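Local structure of putative ABC transporter subunit, substrate-binding component (Rhodopseudomonas palustris, 4EVQ) at residues 165-170 with 211-216; 259-264 with 328-333; 272-277 with 289-294; 324-327 with 332-335; 347-352 with 356-361. The protein probably serves as the substrate-binding component of an ABC transporter, capturing 4-hydroxybenzoate and related lignin-derived aromatic acids for uptake. All blocks are in the same frame, centred on the assembly; numbering follows the deposited sequence.

In the fold
Interactions 1 and 5 belong to the lobe built on the seven-stranded mixed sheet: interaction 1 uses strand 209-213, and interaction 5 is the hairpin of strands 345-351 and 354-362 at its edge, with centres about 18 Å apart. Strand 257-260, neighbour of 345-351, leads into interaction 2, where the chain leaves that sheet. Interaction 3 packs the two helices that follow, about 10 Å from interaction 2 between centres, and interaction 4 is the small hairpin whose second strand interaction 2 shares. Interactions 1 and 3 lie on opposite sides of the chain's centre yet touch through S215 and F289 beside the ligand, consistent with two lobes closing over 4-hydroxybenzoate.

Interaction 1 (165-170 with 211-216); sequences EEMVSG and YAFFSG. With PHB (p-hydroxybenzoic acid), chain H.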
# COMPACT_ATOMS: atom_id res chain seq x y z
N GLU A 165 -0.76 -13.75 -2.68
CA GLU A 165 0.20 -14.85 -2.61
C GLU A 165 1.44 -14.38 -1.88
O GLU A 165 1.98 -15.09 -1.01
CB GLU A 165 0.52 -15.34 -4.02
CG GLU A 165 -0.64 -15.97 -4.78
CD GLU A 165 -0.53 -15.93 -6.34
OE1 GLU A 165 -1.55 -16.33 -6.99
OE2 GLU A 165 0.51 -15.50 -6.89
N GLU A 166 1.91 -13.17 -2.17
CA GLU A 166 3.16 -12.72 -1.56
C GLU A 166 3.01 -12.34 -0.10
O GLU A 166 3.94 -12.51 0.69
CB GLU A 166 3.71 -11.54 -2.35
CG GLU A 166 4.30 -11.94 -3.70
CD GLU A 166 4.77 -10.78 -4.57
OE1 GLU A 166 4.73 -9.62 -4.13
OE2 GLU A 166 5.24 -11.05 -5.69
N MSE A 167 1.90 -11.71 0.26
CA MSE A 167 1.67 -11.39 1.65
C MSE A 167 1.44 -12.65 2.49
O MSE A 167 1.86 -12.70 3.65
CB MSE A 167 0.52 -10.43 1.81
CG MSE A 167 0.86 -9.02 1.41
SE MSE A 167 -0.45 -7.71 1.89
CE MSE A 167 -0.95 -7.15 0.17
N VAL A 168 0.81 -13.68 1.93
CA VAL A 168 0.68 -14.95 2.65
C VAL A 168 2.04 -15.60 2.74
O VAL A 168 2.40 -16.17 3.78
CB VAL A 168 -0.37 -15.85 1.97
CG1 VAL A 168 -0.22 -17.30 2.39
CG2 VAL A 168 -1.78 -15.38 2.26
N SER A 169 2.84 -15.55 1.69
CA SER A 169 4.18 -16.17 1.73
C SER A 169 5.05 -15.56 2.82
O SER A 169 5.68 -16.28 3.58
CB SER A 169 4.82 -16.05 0.37
OG SER A 169 6.11 -16.63 0.35
N GLY A 170 5.05 -14.24 2.95
CA GLY A 170 5.83 -13.59 4.00
C GLY A 170 5.34 -13.96 5.37
O GLY A 170 6.12 -14.25 6.28
N TYR A 211 -5.40 -15.36 9.32
CA TYR A 211 -4.69 -14.27 8.65
C TYR A 211 -5.35 -14.03 7.31
O TYR A 211 -5.40 -14.94 6.49
CB TYR A 211 -3.23 -14.67 8.43
CG TYR A 211 -2.37 -13.72 7.62
CD1 TYR A 211 -1.75 -12.65 8.22
CD2 TYR A 211 -2.13 -13.92 6.27
CE1 TYR A 211 -0.93 -11.81 7.48
CE2 TYR A 211 -1.32 -13.08 5.52
CZ TYR A 211 -0.72 -12.06 6.14
OH TYR A 211 0.15 -11.23 5.43
N ALA A 212 -5.84 -12.81 7.08
CA ALA A 212 -6.55 -12.48 5.85
C ALA A 212 -5.99 -11.23 5.21
O ALA A 212 -5.72 -10.24 5.87
CB ALA A 212 -8.04 -12.29 6.12
N PHE A 213 -5.87 -11.31 3.89
CA PHE A 213 -5.62 -10.12 3.09
C PHE A 213 -6.78 -9.92 2.12
O PHE A 213 -6.98 -10.74 1.19
CB PHE A 213 -4.29 -10.08 2.32
CG PHE A 213 -4.27 -8.99 1.24
CD1 PHE A 213 -4.33 -7.67 1.60
CD2 PHE A 213 -4.29 -9.30 -0.11
CE1 PHE A 213 -4.42 -6.66 0.65
CE2 PHE A 213 -4.40 -8.28 -1.08
CZ PHE A 213 -4.46 -6.97 -0.68
N PHE A 214 -7.51 -8.85 2.36
CA PHE A 214 -8.50 -8.29 1.40
C PHE A 214 -8.37 -6.78 1.60
O PHE A 214 -7.76 -6.30 2.57
CB PHE A 214 -9.93 -8.74 1.72
CG PHE A 214 -10.12 -10.20 1.55
CD1 PHE A 214 -10.21 -10.76 0.30
CD2 PHE A 214 -10.15 -11.05 2.64
CE1 PHE A 214 -10.29 -12.10 0.12
CE2 PHE A 214 -10.22 -12.38 2.48
CZ PHE A 214 -10.29 -12.94 1.23
N SER A 215 -8.92 -6.00 0.68
CA SER A 215 -8.86 -4.56 0.78
C SER A 215 -10.02 -3.97 -0.02
O SER A 215 -10.48 -4.59 -0.96
CB SER A 215 -7.48 -4.11 0.24
OG SER A 215 -7.29 -2.74 0.31
N GLY A 216 -10.53 -2.83 0.40
CA GLY A 216 -11.65 -2.18 -0.27
C GLY A 216 -12.96 -2.77 0.20
O GLY A 216 -13.08 -3.31 1.30
C1' PHB H . -1.59 -4.99 -4.28
O1' PHB H . -2.14 -5.58 -5.23
O2' PHB H . -0.31 -4.83 -4.21
C1 PHB H . -2.37 -4.40 -3.17
C2 PHB H . -3.70 -4.05 -3.38
C3 PHB H . -4.44 -3.52 -2.33
C4 PHB H . -3.87 -3.36 -1.12
C5 PHB H . -2.54 -3.67 -0.89
C6 PHB H . -1.82 -4.20 -1.92
O4 PHB H . -4.57 -2.84 -0.09
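The side chain of M167, a selenomethionine, lies over one face of the F213 ring, and the packing between helix 162-177 and strand 209-213 is tightest there. Methyl CE of M167 stands 3.5 Å from the centroid of the F213 ring and 10° off its normal, a CH-pi contact aimed at the middle of the ring. Atom SE of M167 is over the same face, 4.2 Å from that centroid, so the pair is a Met-aromatic contact too. The bend at chi3, -117°, is what brings CE onto the ring. F213 shows its edge to the bound p-hydroxybenzoic acid: CZ of F213 is 3.7 Å from C4 of the ligand. The same methyl of M167 also touches ligand carbon C6. Just past the strand, S215 OG accepts a hydrogen bond of 2.8 Å from the phenol oxygen O4 of the ligand, while Y161, S92 and G115 hold it elsewhere. This is the helix-on-sheet layering of the alpha/beta lobe of a periplasmic binding protein, with ligand contacts gathered where a strand of the sheet gives way to loop; the axes of helix segment 165-170 and strand segment 211-213 pass 9.1 Å apart and run nearly antiparallel, at 155°. The packing is looser toward V168. Its CG2 only brushes Y211, 4.0 Å from CE2 of that ring, and the hydroxyl OH of Y211 gives M167 O a weak hydrogen bond of 2.9 Å. Y211 is itself buried, stacked on F171. On the outer side of the helix S169 points away from the strand, and E165 extends into solvent.

Interaction 2 (259-264 with 328-333); sequences VLHYVS and SPRGPF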
# COMPACT_ATOMS: atom_id res chain seq x y z
N VAL A 259 -1.31 -5.27 11.34
CA VAL A 259 -0.01 -4.61 11.33
C VAL A 259 0.07 -3.71 10.11
O VAL A 259 -0.28 -4.14 9.00
CB VAL A 259 1.12 -5.64 11.36
CG1 VAL A 259 2.45 -4.99 11.10
CG2 VAL A 259 1.14 -6.38 12.72
N LEU A 260 0.49 -2.47 10.30
CA LEU A 260 0.58 -1.54 9.17
C LEU A 260 1.59 -0.46 9.53
O LEU A 260 1.78 -0.10 10.68
CB LEU A 260 -0.79 -0.88 8.87
CG LEU A 260 -0.95 -0.26 7.48
CD1 LEU A 260 -0.88 -1.30 6.38
CD2 LEU A 260 -2.30 0.49 7.44
N HIS A 261 2.13 0.14 8.47
CA HIS A 261 3.04 1.27 8.52
C HIS A 261 2.39 2.62 8.79
O HIS A 261 3.05 3.64 8.79
CB HIS A 261 3.90 1.27 7.26
CG HIS A 261 3.11 1.18 6.01
ND1 HIS A 261 2.42 0.04 5.67
CD2 HIS A 261 2.94 2.05 4.99
CE1 HIS A 261 1.82 0.23 4.52
NE2 HIS A 261 2.12 1.43 4.08
N TYR A 262 1.09 2.64 9.02
CA TYR A 262 0.38 3.87 9.39
C TYR A 262 -0.73 3.56 10.38
O TYR A 262 -1.32 2.49 10.31
CB TYR A 262 -0.25 4.54 8.14
CG TYR A 262 -0.96 5.81 8.46
CD1 TYR A 262 -0.28 6.96 8.86
CD2 TYR A 262 -2.36 5.89 8.33
CE1 TYR A 262 -0.95 8.11 9.18
CE2 TYR A 262 -3.03 7.06 8.64
CZ TYR A 262 -2.32 8.17 9.05
OH TYR A 262 -3.02 9.32 9.36
N VAL A 263 -0.96 4.48 11.31
CA VAL A 263 -2.13 4.44 12.19
C VAL A 263 -2.59 5.88 12.30
O VAL A 263 -1.77 6.78 12.40
CB VAL A 263 -1.81 3.99 13.63
CG1 VAL A 263 -3.09 3.45 14.30
CG2 VAL A 263 -0.73 3.06 13.72
N SER A 264 -3.90 6.13 12.27
CA SER A 264 -4.33 7.52 12.14
C SER A 264 -4.05 8.33 13.36
O SER A 264 -3.98 9.54 13.23
CB SER A 264 -5.79 7.66 11.71
OG SER A 264 -6.56 7.04 12.64
N SER A 328 6.86 12.34 6.99
CA SER A 328 5.61 11.78 6.52
C SER A 328 4.61 11.79 7.66
O SER A 328 5.00 11.73 8.80
CB SER A 328 5.86 10.33 6.09
OG SER A 328 4.62 9.61 5.90
N PRO A 329 3.31 11.72 7.36
CA PRO A 329 2.32 11.40 8.38
C PRO A 329 2.70 10.13 9.16
O PRO A 329 2.33 9.98 10.32
CB PRO A 329 1.02 11.25 7.56
CG PRO A 329 1.20 12.25 6.46
CD PRO A 329 2.67 12.05 6.08
N ARG A 330 3.46 9.21 8.57
CA ARG A 330 3.93 8.00 9.29
C ARG A 330 4.96 8.31 10.36
O ARG A 330 5.08 7.78 11.46
CB ARG A 330 4.57 7.08 8.26
CG ARG A 330 3.47 6.51 7.39
CD ARG A 330 3.97 5.63 6.25
NE ARG A 330 4.24 6.45 5.07
CZ ARG A 330 4.57 5.96 3.88
NH1 ARG A 330 4.74 4.66 3.71
NH2 ARG A 330 4.69 6.79 2.85
N GLY A 331 5.80 9.19 9.97
CA GLY A 331 7.06 9.35 10.70
C GLY A 331 8.12 9.82 9.71
O GLY A 331 7.77 10.25 8.61
N PRO A 332 9.43 9.77 10.08
CA PRO A 332 10.44 10.12 9.07
C PRO A 332 10.41 9.15 7.89
O PRO A 332 10.34 7.95 8.07
CB PRO A 332 11.77 9.98 9.84
CG PRO A 332 11.42 10.11 11.29
CD PRO A 332 10.05 9.51 11.40
N PHE A 333 10.41 9.71 6.69
CA PHE A 333 10.36 8.89 5.52
C PHE A 333 11.77 8.80 4.98
O PHE A 333 12.44 9.81 4.83
CB PHE A 333 9.43 9.49 4.49
CG PHE A 333 9.24 8.64 3.26
CD1 PHE A 333 10.12 8.79 2.21
CD2 PHE A 333 8.22 7.71 3.14
CE1 PHE A 333 10.01 8.03 1.07
CE2 PHE A 333 8.10 6.92 2.01
CZ PHE A 333 8.98 7.11 0.94
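H261 and R330, the latter in one of its two modelled conformers, lie side by side and point the same way, the guanidinium end of R330 arriving at the edge of the imidazole, where NH1 of R330 is 3.4 Å from CD2 of H261. The bend of R330 at chi3, -88°, brings that end beside the ring, the two planes turned 50° apart; the ring of F133 also meets the imidazole. The Y262 ring has P329 O at its edge, in plane, 3.9 Å from CE1 of Y262. That same CE1 packs on P329 CB at 4.0 Å, and V291 adds a contact to the tyrosine. R330 crosses Y262 at about a right angle, and its aliphatic part does the touching: CG of R330 lies 4.1 Å from CD1 of Y262 and nearer, at 3.2 Å, to the carbonyl O of H261. The second segment is the tight turn of a beta hairpin, closed by paired backbone bonds between S328 and G331. Inside it S328 OG accepts from the backbone N of R330 at 2.9 Å, nearly straight at 167°, which makes an ST turn. Residues 259-264 carry the chain out of the seven-stranded sheet, consistent with one of the interlobe crossings that form the hinge in periplasmic binding proteins. NH2 of R330 makes a salt bridge with D295 and a hydrogen bond to T131 O, and NH1 bonds weakly to Q343. H261 NE2 is hydrogen-bonded to Q292 OE1, and the nearby arginine would probably disfavour a second proton on the imidazole. The hydroxyl of Y262 is held by N271.

Interaction 3 (272-277 with 289-294); sequences QAFVKS and FAVQGW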
# COMPACT_ATOMS: atom_id res chain seq x y z
N GLN A 272 -0.72 15.26 12.27
CA GLN A 272 -1.79 16.06 12.81
C GLN A 272 -2.28 17.06 11.77
O GLN A 272 -3.47 17.27 11.63
CB GLN A 272 -1.32 16.74 14.10
CG GLN A 272 -1.10 15.71 15.23
CD GLN A 272 -2.28 14.78 15.45
OE1 GLN A 272 -3.39 15.22 15.76
NE2 GLN A 272 -2.05 13.47 15.29
N ALA A 273 -1.36 17.67 11.03
CA ALA A 273 -1.75 18.68 10.06
C ALA A 273 -2.42 18.04 8.85
O ALA A 273 -3.37 18.59 8.30
CB ALA A 273 -0.54 19.46 9.64
N PHE A 274 -1.91 16.89 8.44
CA PHE A 274 -2.48 16.17 7.31
C PHE A 274 -3.90 15.69 7.59
O PHE A 274 -4.78 15.84 6.76
CB PHE A 274 -1.55 14.98 7.03
CG PHE A 274 -2.08 14.00 6.02
CD1 PHE A 274 -2.22 14.33 4.70
CD2 PHE A 274 -2.38 12.71 6.41
CE1 PHE A 274 -2.71 13.42 3.78
CE2 PHE A 274 -2.85 11.78 5.51
CZ PHE A 274 -3.00 12.14 4.20
N VAL A 275 -4.10 15.08 8.75
CA VAL A 275 -5.43 14.59 9.10
C VAL A 275 -6.38 15.77 9.11
O VAL A 275 -7.48 15.68 8.55
CB VAL A 275 -5.44 13.87 10.44
CG1 VAL A 275 -6.87 13.62 10.95
CG2 VAL A 275 -4.70 12.55 10.30
N LYS A 276 -5.98 16.89 9.71
CA LYS A 276 -6.86 18.07 9.77
C LYS A 276 -7.23 18.57 8.37
O LYS A 276 -8.40 18.84 8.07
CB LYS A 276 -6.20 19.19 10.60
CG LYS A 276 -7.07 20.46 10.74
CD LYS A 276 -6.46 21.42 11.76
CE LYS A 276 -7.19 22.77 11.76
NZ LYS A 276 -6.44 23.79 12.55
N SER A 277 -6.22 18.69 7.51
CA SER A 277 -6.42 19.18 6.14
C SER A 277 -7.26 18.22 5.30
O SER A 277 -8.07 18.65 4.48
CB SER A 277 -5.05 19.37 5.45
OG SER A 277 -4.38 20.51 5.96
N PHE A 289 -3.70 4.63 2.19
CA PHE A 289 -3.60 4.89 0.77
C PHE A 289 -3.46 6.37 0.53
O PHE A 289 -2.62 6.81 -0.31
CB PHE A 289 -4.81 4.26 0.06
CG PHE A 289 -5.01 2.83 0.45
CD1 PHE A 289 -4.14 1.85 0.02
CD2 PHE A 289 -6.09 2.45 1.23
CE1 PHE A 289 -4.28 0.53 0.42
CE2 PHE A 289 -6.28 1.15 1.60
CZ PHE A 289 -5.38 0.19 1.22
N ALA A 290 -4.24 7.18 1.24
CA ALA A 290 -4.08 8.63 1.16
C ALA A 290 -2.70 9.09 1.61
O ALA A 290 -2.11 9.97 0.97
CB ALA A 290 -5.14 9.32 1.96
N VAL A 291 -2.15 8.50 2.66
CA VAL A 291 -0.82 8.83 3.11
C VAL A 291 0.19 8.52 2.03
O VAL A 291 1.13 9.31 1.80
CB VAL A 291 -0.47 8.04 4.37
CG1 VAL A 291 0.99 8.22 4.77
CG2 VAL A 291 -1.35 8.45 5.54
N GLN A 292 0.08 7.37 1.39
CA GLN A 292 1.00 6.96 0.37
C GLN A 292 0.96 7.90 -0.83
O GLN A 292 2.01 8.17 -1.44
CB GLN A 292 0.75 5.50 -0.05
CG GLN A 292 1.10 4.52 1.08
CD GLN A 292 0.58 3.10 0.90
OE1 GLN A 292 0.91 2.24 1.69
NE2 GLN A 292 -0.22 2.87 -0.12
N GLY A 293 -0.19 8.41 -1.18
CA GLY A 293 -0.32 9.41 -2.24
C GLY A 293 0.27 10.74 -1.85
O GLY A 293 0.98 11.38 -2.64
N TRP A 294 -0.02 11.19 -0.66
CA TRP A 294 0.59 12.40 -0.14
C TRP A 294 2.10 12.33 -0.19
O TRP A 294 2.79 13.29 -0.62
CB TRP A 294 0.11 12.57 1.29
CG TRP A 294 0.68 13.71 2.09
CD1 TRP A 294 1.77 13.64 2.92
CD2 TRP A 294 0.14 15.03 2.26
NE1 TRP A 294 1.94 14.84 3.55
CE2 TRP A 294 0.96 15.71 3.18
CE3 TRP A 294 -0.95 15.70 1.70
CZ2 TRP A 294 0.74 17.05 3.56
CZ3 TRP A 294 -1.20 17.02 2.12
CH2 TRP A 294 -0.36 17.67 3.03
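Two consecutive helices of the binding-protein fold, 269-282 and 288-306, are joined here by F274, whose ring fits between W294, V291 and A290. The edge of F274 is turned to the face of W294 in an edge-to-face pair, with the F274 centroid 4.6 Å from that of the tryptophan five-membered ring and the planes 54° apart. CD1 of F274 makes the closest approach, 3.5 Å from CD2 of W294. On the other side CE2 of F274 meets V291 CG2 at 3.7 Å, while CZ reaches A290 CB at 4.2 Å. The extended chi1 of F274, 172°, carries its ring across toward the second helix. The indole is fixed by more than this contact: its NE1 bonds to E270, and Y43 meets it edge-to-face. A leucine in place of W294 would probably strip F274 of the flat surface its edge rests on and leave E270 without the indole N-H. The axes of segments 272-277 and 289-294 pass 12.0 Å apart at 110°, a steeply crossed pair with F274 reaching across to W294; the helix that bears W294 also carries F289 to the ligand pocket, as part of one lobe of a periplasmic binding protein.

Interaction 4 (324-327 with 332-335); sequences ASFA and PFKL
F326 and F333 stand side by side on one face of a two-stranded antiparallel hairpin, their rings almost parallel, 6° apart, but offset until little of one ring covers the other. Their centroids are 4.8 Å apart, and the contact runs along the near sides: CZ of F326 comes within 3.4 Å of CD1 of F333, and CE1 of F326 within 3.6 Å of CB of F333. The two residues reach this arrangement differently. CG of F326 sits between the backbone N and the carbonyl carbon, chi1 49°, whereas F333 swings CG anti to its N, at -176°. Beneath the rings they form a hydrogen-bonded pair. F333 N gives F326 O a bond of 2.8 Å, nearly along the C=O axis, but the return bond from F326 N to F333 O is weak at 3.4 Å. F333 O also receives a CA-H...O contact from S325 CA at 3.3 Å. Farther on, a water bridges the strands, donating to A324 O at 2.6 Å and accepting from L335 N. D295 and Q298 of helix 288-306 pack against F326. One firm bond, one weak one and a water link imply strands that part toward A324 and L335, with the phenyl pair probably adding to the cohesion.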
# COMPACT_ATOMS: atom_id res chain seq x y z
N ALA A 324 16.12 11.35 -0.91
CA ALA A 324 15.19 12.20 -0.19
C ALA A 324 14.87 11.68 1.21
O ALA A 324 14.83 10.47 1.48
CB ALA A 324 13.92 12.40 -0.98
N SER A 325 14.65 12.62 2.11
CA SER A 325 14.01 12.27 3.37
C SER A 325 13.23 13.50 3.84
O SER A 325 13.60 14.67 3.63
CB SER A 325 15.00 11.76 4.39
OG SER A 325 15.89 12.79 4.67
N PHE A 326 12.08 13.21 4.41
CA PHE A 326 11.14 14.24 4.79
C PHE A 326 10.24 13.62 5.84
O PHE A 326 10.24 12.40 6.08
CB PHE A 326 10.32 14.76 3.58
CG PHE A 326 9.73 13.67 2.72
CD1 PHE A 326 8.59 13.01 3.10
CD2 PHE A 326 10.35 13.31 1.54
CE1 PHE A 326 8.05 11.99 2.29
CE2 PHE A 326 9.84 12.30 0.75
CZ PHE A 326 8.67 11.65 1.12
N ALA A 327 9.50 14.48 6.50
CA ALA A 327 8.53 13.99 7.46
C ALA A 327 7.26 13.57 6.72
O ALA A 327 6.65 14.34 5.95
CB ALA A 327 8.24 15.02 8.45
N PRO A 332 9.43 9.77 10.08
CA PRO A 332 10.44 10.12 9.07
C PRO A 332 10.41 9.15 7.89
O PRO A 332 10.34 7.95 8.07
CB PRO A 332 11.77 9.98 9.84
CG PRO A 332 11.42 10.11 11.29
CD PRO A 332 10.05 9.51 11.40
N PHE A 333 10.41 9.71 6.69
CA PHE A 333 10.36 8.89 5.52
C PHE A 333 11.77 8.80 4.98
O PHE A 333 12.44 9.81 4.83
CB PHE A 333 9.43 9.49 4.49
CG PHE A 333 9.24 8.64 3.26
CD1 PHE A 333 10.12 8.79 2.21
CD2 PHE A 333 8.22 7.71 3.14
CE1 PHE A 333 10.01 8.03 1.07
CE2 PHE A 333 8.10 6.92 2.01
CZ PHE A 333 8.98 7.11 0.94
N LYS A 334 12.19 7.59 4.62
CA LYS A 334 13.46 7.38 3.90
C LYS A 334 13.43 6.09 3.10
O LYS A 334 12.63 5.18 3.35
CB LYS A 334 14.65 7.41 4.85
CG LYS A 334 14.77 6.19 5.72
CD LYS A 334 15.81 6.37 6.84
CE LYS A 334 15.62 5.28 7.86
NZ LYS A 334 16.62 5.45 8.96
N LEU A 335 14.25 6.03 2.08
CA LEU A 335 14.29 4.92 1.17
C LEU A 335 15.53 4.07 1.36
O LEU A 335 16.63 4.59 1.64
CB LEU A 335 14.24 5.41 -0.28
CG LEU A 335 12.98 6.15 -0.70
CD1 LEU A 335 13.14 6.69 -2.07
CD2 LEU A 335 11.73 5.24 -0.65
O HOH W 1 16.05 8.18 1.11

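Interaction 5 (347-352 with 356-361); sequences LRELKG and VNLGLA
L347 N donates to G359 O at 2.9 Å between strands 345-351 and 354-362, almost in line with the carbonyl at 174°. L347 O is taken up by L358 N at 2.8 Å. One residue of the first strand therefore faces both L358 and G359, a classic beta bulge. Further along, E349 and V356 are a hydrogen-bonded pair: E349 N reaches V356 O at 3.1 Å in the carbonyl plane, and V356 N returns to E349 O at 2.9 Å. V356 O also receives a CA-H...O contact from R348 CA, 3.1 Å away, so that oxygen has two neighbours from the first strand. The bulge has its own internal bond. N357 OD1 accepts from G359 N at 2.9 Å, an Asx turn, although the donor stands 43° above the carbonyl plane of the side chain. The backbone N of N357 is satisfied by D265. R348 leads away from the hairpin, salt-bridged through NH2 to D243 and bonded through NE to T258. Chi1 of L347, 178°, extends the side chain away from its own N and sets CD2 3.9 Å from CB of L358; CD1 of L358 in turn packs on E349 CB at 3.8 Å. A glycine at L347 would probably open a gap beside CB of L358, leaving that side chain only its contact with E349 in this pair of strands and freer to turn. With the backbone N and O of both L347 and E349 engaged across the strands, the bulge seems to cost the pairing little, since the asparagine carboxamide takes up the extra N-H.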
# COMPACT_ATOMS: atom_id res chain seq x y z
N LEU A 347 1.60 -2.45 15.43
CA LEU A 347 0.52 -3.32 15.79
C LEU A 347 -0.68 -2.46 16.09
O LEU A 347 -0.55 -1.44 16.76
CB LEU A 347 0.91 -4.16 17.02
CG LEU A 347 -0.18 -5.11 17.55
CD1 LEU A 347 -0.44 -6.23 16.54
CD2 LEU A 347 0.27 -5.67 18.93
N ARG A 348 -1.84 -2.85 15.58
CA ARG A 348 -3.05 -2.06 15.72
C ARG A 348 -4.23 -2.95 16.08
O ARG A 348 -4.22 -4.13 15.77
CB ARG A 348 -3.41 -1.36 14.40
CG ARG A 348 -2.19 -0.75 13.70
CD ARG A 348 -2.51 -0.01 12.45
NE ARG A 348 -3.33 -0.78 11.53
CZ ARG A 348 -4.06 -0.25 10.55
NH1 ARG A 348 -3.97 1.04 10.30
NH2 ARG A 348 -4.87 -0.99 9.85
N GLU A 349 -5.25 -2.35 16.64
CA GLU A 349 -6.53 -3.03 16.84
C GLU A 349 -7.63 -2.10 16.37
O GLU A 349 -7.60 -0.90 16.66
CB GLU A 349 -6.75 -3.38 18.33
CG GLU A 349 -8.03 -4.14 18.61
CD GLU A 349 -8.18 -4.51 20.07
OE1 GLU A 349 -7.21 -4.39 20.82
OE2 GLU A 349 -9.30 -4.91 20.43
N LEU A 350 -8.62 -2.66 15.70
CA LEU A 350 -9.78 -1.88 15.34
C LEU A 350 -10.67 -1.80 16.57
O LEU A 350 -11.07 -2.83 17.14
CB LEU A 350 -10.45 -2.55 14.14
CG LEU A 350 -11.66 -2.00 13.46
CD1 LEU A 350 -11.46 -0.50 13.24
CD2 LEU A 350 -11.94 -2.79 12.20
N LYS A 351 -10.92 -0.58 17.05
CA LYS A 351 -11.75 -0.36 18.22
C LYS A 351 -12.48 0.94 18.04
O LYS A 351 -11.86 1.98 17.84
CB LYS A 351 -10.89 -0.27 19.48
CG LYS A 351 -11.70 -0.60 20.73
CD LYS A 351 -12.21 -2.05 20.74
CE LYS A 351 -13.09 -2.30 21.93
NZ LYS A 351 -14.48 -2.42 21.49
N GLY A 352 -13.80 0.91 18.13
CA GLY A 352 -14.55 2.13 18.09
C GLY A 352 -14.59 2.81 16.75
O GLY A 352 -14.78 4.02 16.68
N VAL A 356 -6.39 1.69 16.41
CA VAL A 356 -5.57 2.34 17.42
C VAL A 356 -4.24 1.65 17.51
O VAL A 356 -4.11 0.47 17.23
CB VAL A 356 -6.26 2.38 18.76
CG1 VAL A 356 -7.60 3.10 18.66
CG2 VAL A 356 -6.48 1.00 19.27
N ASN A 357 -3.22 2.41 17.86
CA ASN A 357 -1.86 1.93 17.96
C ASN A 357 -1.63 1.16 19.25
O ASN A 357 -1.73 1.71 20.32
CB ASN A 357 -0.97 3.16 17.90
CG ASN A 357 0.49 2.84 17.72
OD1 ASN A 357 0.91 1.69 17.67
ND2 ASN A 357 1.29 3.90 17.56
N LEU A 358 -1.28 -0.11 19.13
CA LEU A 358 -0.91 -0.93 20.28
C LEU A 358 0.58 -1.00 20.52
O LEU A 358 1.01 -1.53 21.53
CB LEU A 358 -1.45 -2.33 20.11
CG LEU A 358 -2.95 -2.46 20.01
CD1 LEU A 358 -3.29 -3.94 19.92
CD2 LEU A 358 -3.62 -1.81 21.22
N GLY A 359 1.36 -0.43 19.63
CA GLY A 359 2.79 -0.31 19.82
C GLY A 359 3.53 -0.74 18.57
O GLY A 359 2.95 -1.16 17.61
N LEU A 360 4.83 -0.62 18.60
CA LEU A 360 5.63 -0.95 17.47
C LEU A 360 5.69 -2.46 17.31
O LEU A 360 6.00 -3.20 18.28
CB LEU A 360 7.02 -0.40 17.78
CG LEU A 360 7.99 -0.33 16.65
CD1 LEU A 360 7.44 0.49 15.57
CD2 LEU A 360 9.34 0.25 17.16
N ALA A 361 5.41 -2.97 16.12
CA ALA A 361 5.58 -4.37 15.77
C ALA A 361 6.98 -4.61 15.22
O ALA A 361 7.65 -5.54 15.67
CB ALA A 361 4.51 -4.83 14.76